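Local coordinates for protein D-alanyl transferase DltD (Enterococcus faecium TX0133A04, PDB 6PFX) that probably takes part in the D-alanylation of lipoteichoic acid in the Gram-positive cell envelope, as a membrane-associated DltD-family transferase with an SGNH-hydrolase-like fold, at residues 61-66 with 211-216; 252-257 with 301-306; 288-293 with 329-334. All blocks are in the same frame, centred on the assembly; numbering follows the deposited sequence.

Interaction 1. Residues 61-66 with 211-216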
loop_
_atom_site.group_PDB
_atom_site.type_symbol
_atom_site.label_atom_id
_atom_site.label_comp_id
_atom_site.label_asym_id
_atom_site.label_seq_id
_atom_site.Cartn_x
_atom_site.Cartn_y
_atom_site.Cartn_z
ATOM N N GLU A 61 -7.351 -8.583 17.041
ATOM C CA GLU A 61 -8.609 -8.953 17.679
ATOM C C GLU A 61 -8.402 -10.036 18.733
ATOM O O GLU A 61 -8.881 -9.905 19.865
ATOM C CB GLU A 61 -9.600 -9.414 16.611
ATOM C CG GLU A 61 -10.872 -10.044 17.156
ATOM C CD GLU A 61 -11.893 -10.333 16.066
ATOM O OE1 GLU A 61 -12.269 -9.390 15.333
ATOM O OE2 GLU A 61 -12.309 -11.504 15.935
ATOM N N LYS A 62 -7.669 -11.099 18.392
ATOM C CA LYS A 62 -7.497 -12.214 19.320
ATOM C C LYS A 62 -6.827 -11.768 20.613
ATOM O O LYS A 62 -7.203 -12.203 21.708
ATOM C CB LYS A 62 -6.637 -13.292 18.655
ATOM C CG LYS A 62 -6.326 -14.502 19.536
ATOM C CD LYS A 62 -7.589 -15.150 20.072
ATOM C CE LYS A 62 -7.259 -16.454 20.794
ATOM N NZ LYS A 62 -8.500 -17.135 21.291
ATOM N N TYR A 63 -5.797 -10.947 20.505
ATOM C CA TYR A 63 -5.000 -10.531 21.652
ATOM C C TYR A 63 -5.459 -9.189 22.198
ATOM O O TYR A 63 -4.753 -8.580 23.005
ATOM C CB TYR A 63 -3.519 -10.618 21.285
ATOM C CG TYR A 63 -3.195 -12.050 20.902
ATOM C CD1 TYR A 63 -3.328 -13.070 21.833
ATOM C CD2 TYR A 63 -2.824 -12.394 19.609
ATOM C CE1 TYR A 63 -3.080 -14.379 21.499
ATOM C CE2 TYR A 63 -2.559 -13.712 19.269
ATOM C CZ TYR A 63 -2.698 -14.698 20.223
ATOM O OH TYR A 63 -2.451 -16.018 19.906
ATOM N N GLN A 64 -6.647 -8.745 21.793
ATOM C CA GLN A 64 -7.343 -7.624 22.417
ATOM C C GLN A 64 -6.483 -6.371 22.455
ATOM O O GLN A 64 -6.411 -5.660 23.460
ATOM C CB GLN A 64 -7.835 -8.012 23.806
ATOM C CG GLN A 64 -8.845 -9.123 23.763
ATOM C CD GLN A 64 -9.469 -9.373 25.110
ATOM O OE1 GLN A 64 -10.671 -9.193 25.289
ATOM N NE2 GLN A 64 -8.653 -9.781 26.073
ATOM N N ARG A 65 -5.847 -6.085 21.327
ATOM C CA ARG A 65 -4.962 -4.942 21.256
ATOM C C ARG A 65 -5.770 -3.651 21.167
ATOM O O ARG A 65 -6.964 -3.643 20.859
ATOM C CB ARG A 65 -4.014 -5.095 20.072
ATOM C CG ARG A 65 -3.215 -6.378 20.117
ATOM C CD ARG A 65 -2.147 -6.388 19.031
ATOM N NE ARG A 65 -1.374 -7.617 19.122
ATOM C CZ ARG A 65 -0.514 -8.038 18.208
ATOM N NH1 ARG A 65 -0.302 -7.317 17.127
ATOM N NH2 ARG A 65 0.115 -9.189 18.387
ATOM N N ASN A 66 -5.079 -2.540 21.389
ATOM C CA ASN A 66 -5.702 -1.230 21.482
ATOM C C ASN A 66 -5.894 -0.550 20.124
ATOM O O ASN A 66 -6.110 0.669 20.075
ATOM C CB ASN A 66 -4.860 -0.339 22.398
ATOM C CG ASN A 66 -5.625 0.857 22.918
ATOM O OD1 ASN A 66 -6.830 0.779 23.161
ATOM N ND2 ASN A 66 -4.928 1.978 23.088
ATOM N N LYS A 211 -10.033 -18.091 16.341
ATOM C CA LYS A 211 -10.222 -19.250 17.205
ATOM C C LYS A 211 -9.109 -20.282 17.067
ATOM O O LYS A 211 -8.990 -21.175 17.915
ATOM C CB LYS A 211 -11.555 -19.925 16.875
ATOM C CG LYS A 211 -12.779 -19.075 17.159
ATOM C CD LYS A 211 -14.051 -19.816 16.762
ATOM C CE LYS A 211 -15.292 -18.989 17.046
ATOM N NZ LYS A 211 -16.530 -19.690 16.598
ATOM N N ARG A 212 -8.300 -20.194 16.015
ATOM C CA ARG A 212 -7.227 -21.156 15.803
ATOM C C ARG A 212 -5.970 -20.810 16.580
ATOM O O ARG A 212 -5.056 -21.636 16.642
ATOM C CB ARG A 212 -6.930 -21.251 14.308
ATOM C CG ARG A 212 -8.187 -21.507 13.491
ATOM C CD ARG A 212 -7.914 -21.407 12.018
ATOM N NE ARG A 212 -7.070 -22.502 11.560
ATOM C CZ ARG A 212 -6.612 -22.620 10.321
ATOM N NH1 ARG A 212 -6.907 -21.701 9.413
ATOM N NH2 ARG A 212 -5.852 -23.654 9.993
ATOM N N LEU A 213 -5.927 -19.654 17.221
ATOM C CA LEU A 213 -4.726 -19.154 17.868
ATOM C C LEU A 213 -4.697 -19.505 19.349
ATOM O O LEU A 213 -5.741 -19.708 19.975
ATOM C CB LEU A 213 -4.686 -17.634 17.738
ATOM C CG LEU A 213 -4.522 -17.102 16.316
ATOM C CD1 LEU A 213 -4.784 -15.609 16.267
ATOM C CD2 LEU A 213 -3.123 -17.444 15.796
ATOM N N PRO A 214 -3.508 -19.542 19.952
ATOM C CA PRO A 214 -3.427 -19.774 21.400
ATOM C C PRO A 214 -3.976 -18.593 22.184
ATOM O O PRO A 214 -3.898 -17.443 21.746
ATOM C CB PRO A 214 -1.920 -19.928 21.660
ATOM C CG PRO A 214 -1.290 -20.097 20.319
ATOM C CD PRO A 214 -2.174 -19.397 19.341
ATOM N N LYS A 215 -4.514 -18.895 23.375
ATOM C CA LYS A 215 -5.083 -17.857 24.227
ATOM C C LYS A 215 -4.060 -16.772 24.536
ATOM O O LYS A 215 -4.396 -15.582 24.592
ATOM C CB LYS A 215 -5.558 -18.461 25.552
ATOM C CG LYS A 215 -6.809 -19.315 25.485
ATOM C CD LYS A 215 -7.200 -19.784 26.891
ATOM C CE LYS A 215 -8.455 -20.648 26.889
ATOM N NZ LYS A 215 -8.821 -21.105 28.266
ATOM N N GLN A 216 -2.816 -17.170 24.777
ATOM C CA GLN A 216 -1.743 -16.247 25.099
ATOM C C GLN A 216 -0.805 -16.141 23.909
ATOM O O GLN A 216 -0.462 -17.147 23.282
ATOM C CB GLN A 216 -0.954 -16.737 26.310
ATOM C CG GLN A 216 -1.800 -16.919 27.552
ATOM C CD GLN A 216 -2.348 -15.606 28.081
ATOM O OE1 GLN A 216 -1.707 -14.557 27.975
ATOM N NE2 GLN A 216 -3.544 -15.660 28.659
HETATM O O HOH W 1 -6.541 -14.549 23.591
HETATM O O HOH W 2 -7.973 -19.764 21.700
#

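Interaction 2. Residues 252-257 with 301-306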
loop_
_atom_site.group_PDB
_atom_site.type_symbol
_atom_site.label_atom_id
_atom_site.label_comp_id
_atom_site.label_asym_id
_atom_site.label_seq_id
_atom_site.Cartn_x
_atom_site.Cartn_y
_atom_site.Cartn_z
ATOM N N ALA A 252 -2.079 -24.187 -15.445
ATOM C CA ALA A 252 -2.378 -24.253 -16.871
ATOM C C ALA A 252 -1.219 -23.749 -17.721
ATOM O O ALA A 252 -1.073 -24.165 -18.876
ATOM C CB ALA A 252 -3.638 -23.450 -17.192
ATOM N N HIS A 253 -0.392 -22.861 -17.171
ATOM C CA HIS A 253 0.705 -22.240 -17.905
ATOM C C HIS A 253 2.062 -22.598 -17.325
ATOM O O HIS A 253 3.062 -21.949 -17.666
ATOM C CB HIS A 253 0.524 -20.714 -17.903
ATOM C CG HIS A 253 -0.761 -20.264 -18.525
ATOM N ND1 HIS A 253 -1.115 -20.594 -19.816
ATOM C CD2 HIS A 253 -1.783 -19.525 -18.034
ATOM C CE1 HIS A 253 -2.297 -20.076 -20.094
ATOM N NE2 HIS A 253 -2.724 -19.421 -19.029
ATOM N N GLU A 254 2.139 -23.612 -16.477
ATOM C CA GLU A 254 3.336 -23.768 -15.659
ATOM C C GLU A 254 4.591 -24.001 -16.488
ATOM O O GLU A 254 5.631 -23.413 -16.148
ATOM C CB GLU A 254 3.118 -24.835 -14.581
ATOM C CG GLU A 254 4.257 -24.927 -13.576
ATOM C CD GLU A 254 5.309 -25.965 -13.944
ATOM O OE1 GLU A 254 6.287 -26.110 -13.175
ATOM O OE2 GLU A 254 5.166 -26.632 -14.991
ATOM N N PRO A 255 4.570 -24.783 -17.574
ATOM C CA PRO A 255 5.798 -24.924 -18.380
ATOM C C PRO A 255 6.300 -23.614 -18.966
ATOM O O PRO A 255 7.511 -23.347 -18.948
ATOM C CB PRO A 255 5.386 -25.914 -19.484
ATOM C CG PRO A 255 4.222 -26.661 -18.913
ATOM C CD PRO A 255 3.490 -25.676 -18.036
ATOM N N GLU A 256 5.386 -22.800 -19.501
ATOM C CA GLU A 256 5.723 -21.543 -20.148
ATOM C C GLU A 256 6.274 -20.518 -19.173
ATOM O O GLU A 256 6.953 -19.577 -19.595
ATOM C CB GLU A 256 4.457 -20.994 -20.811
ATOM C CG GLU A 256 3.941 -21.817 -22.001
ATOM C CD GLU A 256 3.306 -23.160 -21.622
ATOM O OE1 GLU A 256 2.838 -23.323 -20.472
ATOM O OE2 GLU A 256 3.273 -24.064 -22.489
ATOM N N LEU A 257 6.007 -20.679 -17.883
ATOM C CA LEU A 257 6.480 -19.710 -16.903
ATOM C C LEU A 257 7.946 -19.910 -16.561
ATOM O O LEU A 257 8.559 -19.016 -15.972
ATOM C CB LEU A 257 5.593 -19.768 -15.658
ATOM C CG LEU A 257 4.160 -19.290 -15.890
ATOM C CD1 LEU A 257 3.241 -19.612 -14.735
ATOM C CD2 LEU A 257 4.161 -17.783 -16.133
ATOM N N SER A 301 11.060 -17.784 -7.669
ATOM C CA SER A 301 12.012 -17.019 -8.473
ATOM C C SER A 301 13.080 -17.928 -9.074
ATOM O O SER A 301 13.582 -17.649 -10.168
ATOM C CB SER A 301 12.633 -15.885 -7.649
ATOM O OG SER A 301 13.324 -16.368 -6.512
ATOM N N ASP A 302 13.447 -19.012 -8.382
ATOM C CA ASP A 302 14.352 -19.982 -8.986
ATOM C C ASP A 302 13.776 -20.500 -10.300
ATOM O O ASP A 302 14.498 -20.676 -11.289
ATOM C CB ASP A 302 14.566 -21.165 -8.040
ATOM C CG ASP A 302 15.549 -20.881 -6.912
ATOM O OD1 ASP A 302 16.237 -19.835 -6.889
ATOM O OD2 ASP A 302 15.623 -21.748 -6.017
ATOM N N TYR A 303 12.466 -20.742 -10.324
ATOM C CA TYR A 303 11.825 -21.283 -11.513
ATOM C C TYR A 303 11.650 -20.232 -12.603
ATOM O O TYR A 303 11.947 -20.494 -13.775
ATOM C CB TYR A 303 10.468 -21.876 -11.140
ATOM C CG TYR A 303 9.753 -22.552 -12.273
ATOM C CD1 TYR A 303 10.281 -23.681 -12.862
ATOM C CD2 TYR A 303 8.539 -22.085 -12.738
ATOM C CE1 TYR A 303 9.644 -24.309 -13.882
ATOM C CE2 TYR A 303 7.881 -22.716 -13.773
ATOM C CZ TYR A 303 8.446 -23.837 -14.338
ATOM O OH TYR A 303 7.838 -24.507 -15.372
ATOM N N THR A 304 11.169 -19.037 -12.245
ATOM C CA THR A 304 10.885 -18.036 -13.260
ATOM C C THR A 304 12.130 -17.274 -13.698
ATOM O O THR A 304 12.087 -16.578 -14.717
ATOM C CB THR A 304 9.897 -16.977 -12.754
ATOM O OG1 THR A 304 10.531 -16.222 -11.710
ATOM C CG2 THR A 304 8.605 -17.585 -12.243
ATOM N N GLY A 305 13.215 -17.353 -12.926
ATOM C CA GLY A 305 14.426 -16.619 -13.208
ATOM C C GLY A 305 14.459 -15.198 -12.692
ATOM O O GLY A 305 15.449 -14.496 -12.924
ATOM N N LEU A 306 13.406 -14.740 -12.028
ATOM C CA LEU A 306 13.430 -13.419 -11.418
ATOM C C LEU A 306 14.639 -13.311 -10.503
ATOM O O LEU A 306 14.868 -14.179 -9.655
ATOM C CB LEU A 306 12.158 -13.220 -10.603
ATOM C CG LEU A 306 11.970 -11.808 -10.037
ATOM C CD1 LEU A 306 11.533 -10.860 -11.166
ATOM C CD2 LEU A 306 10.983 -11.825 -8.886
#

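Interaction 3. Residues 288-293 with 329-334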
loop_
_atom_site.group_PDB
_atom_site.type_symbol
_atom_site.label_atom_id
_atom_site.label_comp_id
_atom_site.label_asym_id
_atom_site.label_seq_id
_atom_site.Cartn_x
_atom_site.Cartn_y
_atom_site.Cartn_z
ATOM N N GLU A 288 4.024 8.841 11.865
ATOM C CA GLU A 288 5.076 7.861 12.085
ATOM C C GLU A 288 4.669 6.611 11.318
ATOM O O GLU A 288 3.506 6.200 11.374
ATOM C CB GLU A 288 5.228 7.546 13.565
ATOM C CG GLU A 288 5.799 8.720 14.385
ATOM C CD GLU A 288 7.300 8.944 14.176
ATOM O OE1 GLU A 288 7.985 8.095 13.566
ATOM O OE2 GLU A 288 7.811 9.991 14.630
ATOM N N VAL A 289 5.600 6.036 10.569
ATOM C CA VAL A 289 5.261 4.981 9.624
ATOM C C VAL A 289 6.195 3.798 9.822
ATOM O O VAL A 289 7.401 3.974 10.030
ATOM C CB VAL A 289 5.366 5.462 8.153
ATOM C CG1 VAL A 289 4.719 4.458 7.193
ATOM C CG2 VAL A 289 4.778 6.840 7.957
ATOM N N LEU A 290 5.629 2.591 9.745
ATOM C CA LEU A 290 6.382 1.354 9.563
ATOM C C LEU A 290 6.171 0.883 8.126
ATOM O O LEU A 290 5.038 0.584 7.724
ATOM C CB LEU A 290 5.936 0.267 10.546
ATOM C CG LEU A 290 6.490 -1.149 10.308
ATOM C CD1 LEU A 290 8.014 -1.218 10.480
ATOM C CD2 LEU A 290 5.806 -2.190 11.222
ATOM N N PHE A 291 7.254 0.842 7.352
ATOM C CA PHE A 291 7.232 0.302 6.000
ATOM C C PHE A 291 7.676 -1.153 6.042
ATOM O O PHE A 291 8.591 -1.506 6.790
ATOM C CB PHE A 291 8.159 1.091 5.067
ATOM C CG PHE A 291 7.723 2.519 4.851
ATOM C CD1 PHE A 291 6.794 2.827 3.874
ATOM C CD2 PHE A 291 8.240 3.548 5.627
ATOM C CE1 PHE A 291 6.374 4.139 3.668
ATOM C CE2 PHE A 291 7.819 4.871 5.432
ATOM C CZ PHE A 291 6.893 5.161 4.446
ATOM N N ILE A 292 7.000 -1.996 5.261
ATOM C CA ILE A 292 7.297 -3.427 5.151
ATOM C C ILE A 292 7.586 -3.733 3.687
ATOM O O ILE A 292 6.788 -3.380 2.809
ATOM C CB ILE A 292 6.126 -4.284 5.687
ATOM C CG1 ILE A 292 5.844 -3.892 7.144
ATOM C CG2 ILE A 292 6.416 -5.789 5.519
ATOM C CD1 ILE A 292 4.562 -4.451 7.741
ATOM N N ILE A 293 8.714 -4.404 3.432
ATOM C CA ILE A 293 9.128 -4.793 2.088
ATOM C C ILE A 293 9.162 -6.314 2.045
ATOM O O ILE A 293 10.041 -6.926 2.672
ATOM C CB ILE A 293 10.526 -4.274 1.744
ATOM C CG1 ILE A 293 10.622 -2.771 1.988
ATOM C CG2 ILE A 293 10.793 -4.562 0.276
ATOM C CD1 ILE A 293 12.004 -2.165 1.759
ATOM N N ARG A 329 12.038 3.605 9.867
ATOM C CA ARG A 329 11.354 2.472 10.492
ATOM C C ARG A 329 10.859 1.570 9.367
ATOM O O ARG A 329 9.801 1.813 8.776
ATOM C CB ARG A 329 10.207 2.951 11.370
ATOM C CG ARG A 329 9.558 1.855 12.198
ATOM C CD ARG A 329 8.364 2.376 12.977
ATOM N NE ARG A 329 8.674 3.369 13.996
ATOM C CZ ARG A 329 8.532 4.681 13.824
ATOM N NH1 ARG A 329 8.134 5.165 12.657
ATOM N NH2 ARG A 329 8.814 5.512 14.815
ATOM N N ILE A 330 11.641 0.538 9.075
ATOM C CA ILE A 330 11.477 -0.267 7.874
ATOM C C ILE A 330 11.718 -1.714 8.264
ATOM O O ILE A 330 12.763 -2.042 8.835
ATOM C CB ILE A 330 12.474 0.135 6.769
ATOM C CG1 ILE A 330 12.348 1.613 6.404
ATOM C CG2 ILE A 330 12.263 -0.738 5.516
ATOM C CD1 ILE A 330 13.435 2.114 5.496
ATOM N N ALA A 331 10.760 -2.567 7.953
ATOM C CA ALA A 331 10.907 -4.013 8.085
ATOM C C ALA A 331 11.196 -4.542 6.688
ATOM O O ALA A 331 10.278 -4.764 5.895
ATOM C CB ALA A 331 9.635 -4.635 8.641
ATOM N N ASP A 332 12.466 -4.759 6.393
ATOM C CA ASP A 332 12.905 -5.222 5.080
ATOM C C ASP A 332 13.047 -6.734 5.150
ATOM O O ASP A 332 13.968 -7.248 5.795
ATOM C CB ASP A 332 14.234 -4.555 4.729
ATOM C CG ASP A 332 14.831 -5.063 3.428
ATOM O OD1 ASP A 332 14.228 -5.923 2.755
ATOM O OD2 ASP A 332 15.925 -4.584 3.073
ATOM N N PHE A 333 12.116 -7.447 4.515
ATOM C CA PHE A 333 12.100 -8.905 4.519
ATOM C C PHE A 333 12.575 -9.518 3.194
ATOM O O PHE A 333 12.358 -10.710 2.960
ATOM C CB PHE A 333 10.694 -9.416 4.862
ATOM C CG PHE A 333 10.217 -9.076 6.253
ATOM C CD1 PHE A 333 11.020 -9.279 7.358
ATOM C CD2 PHE A 333 8.938 -8.593 6.445
ATOM C CE1 PHE A 333 10.554 -8.975 8.627
ATOM C CE2 PHE A 333 8.473 -8.309 7.702
ATOM C CZ PHE A 333 9.279 -8.496 8.787
ATOM N N VAL A 334 13.233 -8.741 2.333
ATOM C CA VAL A 334 13.688 -9.277 1.049
ATOM C C VAL A 334 14.566 -10.497 1.262
ATOM O O VAL A 334 14.549 -11.441 0.459
ATOM C CB VAL A 334 14.411 -8.173 0.258
ATOM C CG1 VAL A 334 15.072 -8.700 -1.009
ATOM C CG2 VAL A 334 13.408 -7.066 -0.066
HETATM O O HOH W 3 9.715 5.004 8.638
#

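Interaction 1. Residues 61-66 with 211-216
With CG anti to its carbonyl carbon (chi1 -59°), Tyr63 sends its phenol across to Leu213 and Pro214, while Lys62 has CG anti to the backbone N (chi1 178°) and a bend at chi2 that runs its chain along Leu213. The hydroxyl donates to Pro214 O, with OH 2.7 Å from that oxygen, in the carbonyl plane and on a lone pair. This bond holds the phenol edge against the turn of backbone at 214-215: Lys215 O also lies near the ring plane, 3.6 Å from Tyr63 CE1. Over one ring face sits Lys62 CG, 3.6 Å above the centre; it also touches Leu213 CD1 at 3.8 Å, so Lys62, Tyr63 and Leu213 meet as a three-way cluster. The first two stand where helix 56-62 ends in a Schellman motif, with Gln64 at positive phi as C-prime residue; the opposing segment is the loop joining helices 203-210 and 219-233. Tyr217 of that loop meets the Tyr63 ring edge-to-face, and Leu222 of helix 219-233 packs on Leu213 and Pro214. Two waters bridge the segments. One accepts from Lys62 NZ at 2.7 Å and donates to Leu213 O at 2.8 Å, tethering the ammonium to the loop; the other donates to both Lys62 O and Lys215 O, the latter 2.6 Å away.

Interaction 2. Residues 252-257 with 301-306
Tyr303 reaches from helix 298-304 to the first turn of the short helix 254-257, and the tight part of the contact gathers round its hydroxyl. Tyr303 OH donates to Glu254 O at 2.6 Å, the carbonyl oxygen lying in the plane of the ring at its edge. The donor stands 45° out of the carbonyl plane and so misses the lone-pair directions. Leu257 N, 3.3 Å from Glu254 O, reaches the same oxygen from the opposite face of that plane, so this one acceptor takes a bond from within its own helical turn and another from across the contact. The Glu254 side chain turns to the same place. Its CG is anti to the backbone N, and a bend at chi2 of -93° brings OE1 to 3.1 Å from Tyr303 OH, obliquely to the ring, with the carboxylate and ring planes 11° apart. The contact thus joins the end of helix 298-304 to a short helical turn with weak internal bonding at the surface of the DltD fold. Gly305, at positive phi, follows the end of the longer helix, and Thr304 forms an ST turn there: its OG1 accepts from Leu306 N at 3.3 Å and is also hydrogen-bonded to Gln261. Packing is looser toward Leu257, where CB lies 4.2 Å from Tyr303 CE2 and Leu257 O approaches Thr304 CA at 3.7 Å; that carbonyl is hydrogen-bonded to Ser260. Phe239 meets the Tyr303 ring at an oblique angle, and Ile250 of helix 243-250 packs on Leu257. On the solvent side Pro255 is exposed and gives little, its CA 3.7 Å from Tyr303 OH.

Interaction 3. Residues 288-293 with 329-334
Phe291, Ile292 and Ile293 pair in parallel with Ile330, Ala331 and Asp332, the strand axes 10° apart. Four backbone hydrogen bonds form the ladder: Phe291 N to Arg329 O, Ala331 N to Phe291 O at 2.7 Å, Ile293 N to Ala331 O, and Phe333 N to Ile293 O, one residue past the second strand. At the other end water accepts from Arg329 N and donates to Val289 O.

An end-on salt bridge also lies there. CG of Arg329 is anti to its backbone N (chi1 -172°), and a bend at chi3 turns the guanidinium back toward the start of strand 288-293, its edge facing Glu288 and Val289. NH2 and NH1 both grip Glu288 OE1, at 3.0 and 3.1 Å, from within the guanidinium plane, which stands 84° from the carboxylate. NH1 meets the anti lone pair and also donates to Val289 O at 3.0 Å; NH2 comes from above the carboxylate plane. Ser373 is a further partner of OE1, and Arg329 NE binds a glycerol.

Apolar contacts divide between the faces. Ile293 CD1 lies 4.0 Å from Ile330 CG2, and Ile293 CG2 is 3.6 Å from Val334 CG2, on the side covered by helix 308-323. On the other face Ile292 CG1 meets Ala331 CB at 4.1 Å, and Ile292 CG2 meets Phe333. An Asx turn, Val334 N to Asp332 OD1, follows, while Asp332 OD2 bridges to Lys319. Two parallel neighbours joined through helices 298-304 and 308-323 make a beta-alpha-beta crossover at the sheet edge, consistent with the SGNH-hydrolase clan of DltD.

In the fold
Interaction 3 lies in the five-stranded parallel sheet, pairing strand 288-293 with the outermost strand 330-332, its centre about 12 Å from that of the chain. Interactions 1 and 2 are surface contacts, their centres about 38 Å apart and about 24 and 28 Å from that of interaction 3; none of the three touches another. Along the chain interaction 1 closes first. The segments of interactions 2 and 3 then alternate: residues 252-257, residues 288-293, residues 301-306 and residues 329-334. Strand 288-293 is followed, after a short loop, by helix 298-304, so the connection between the two strands of interaction 3 also supplies one side of interaction 2, linking the sheet to the periphery.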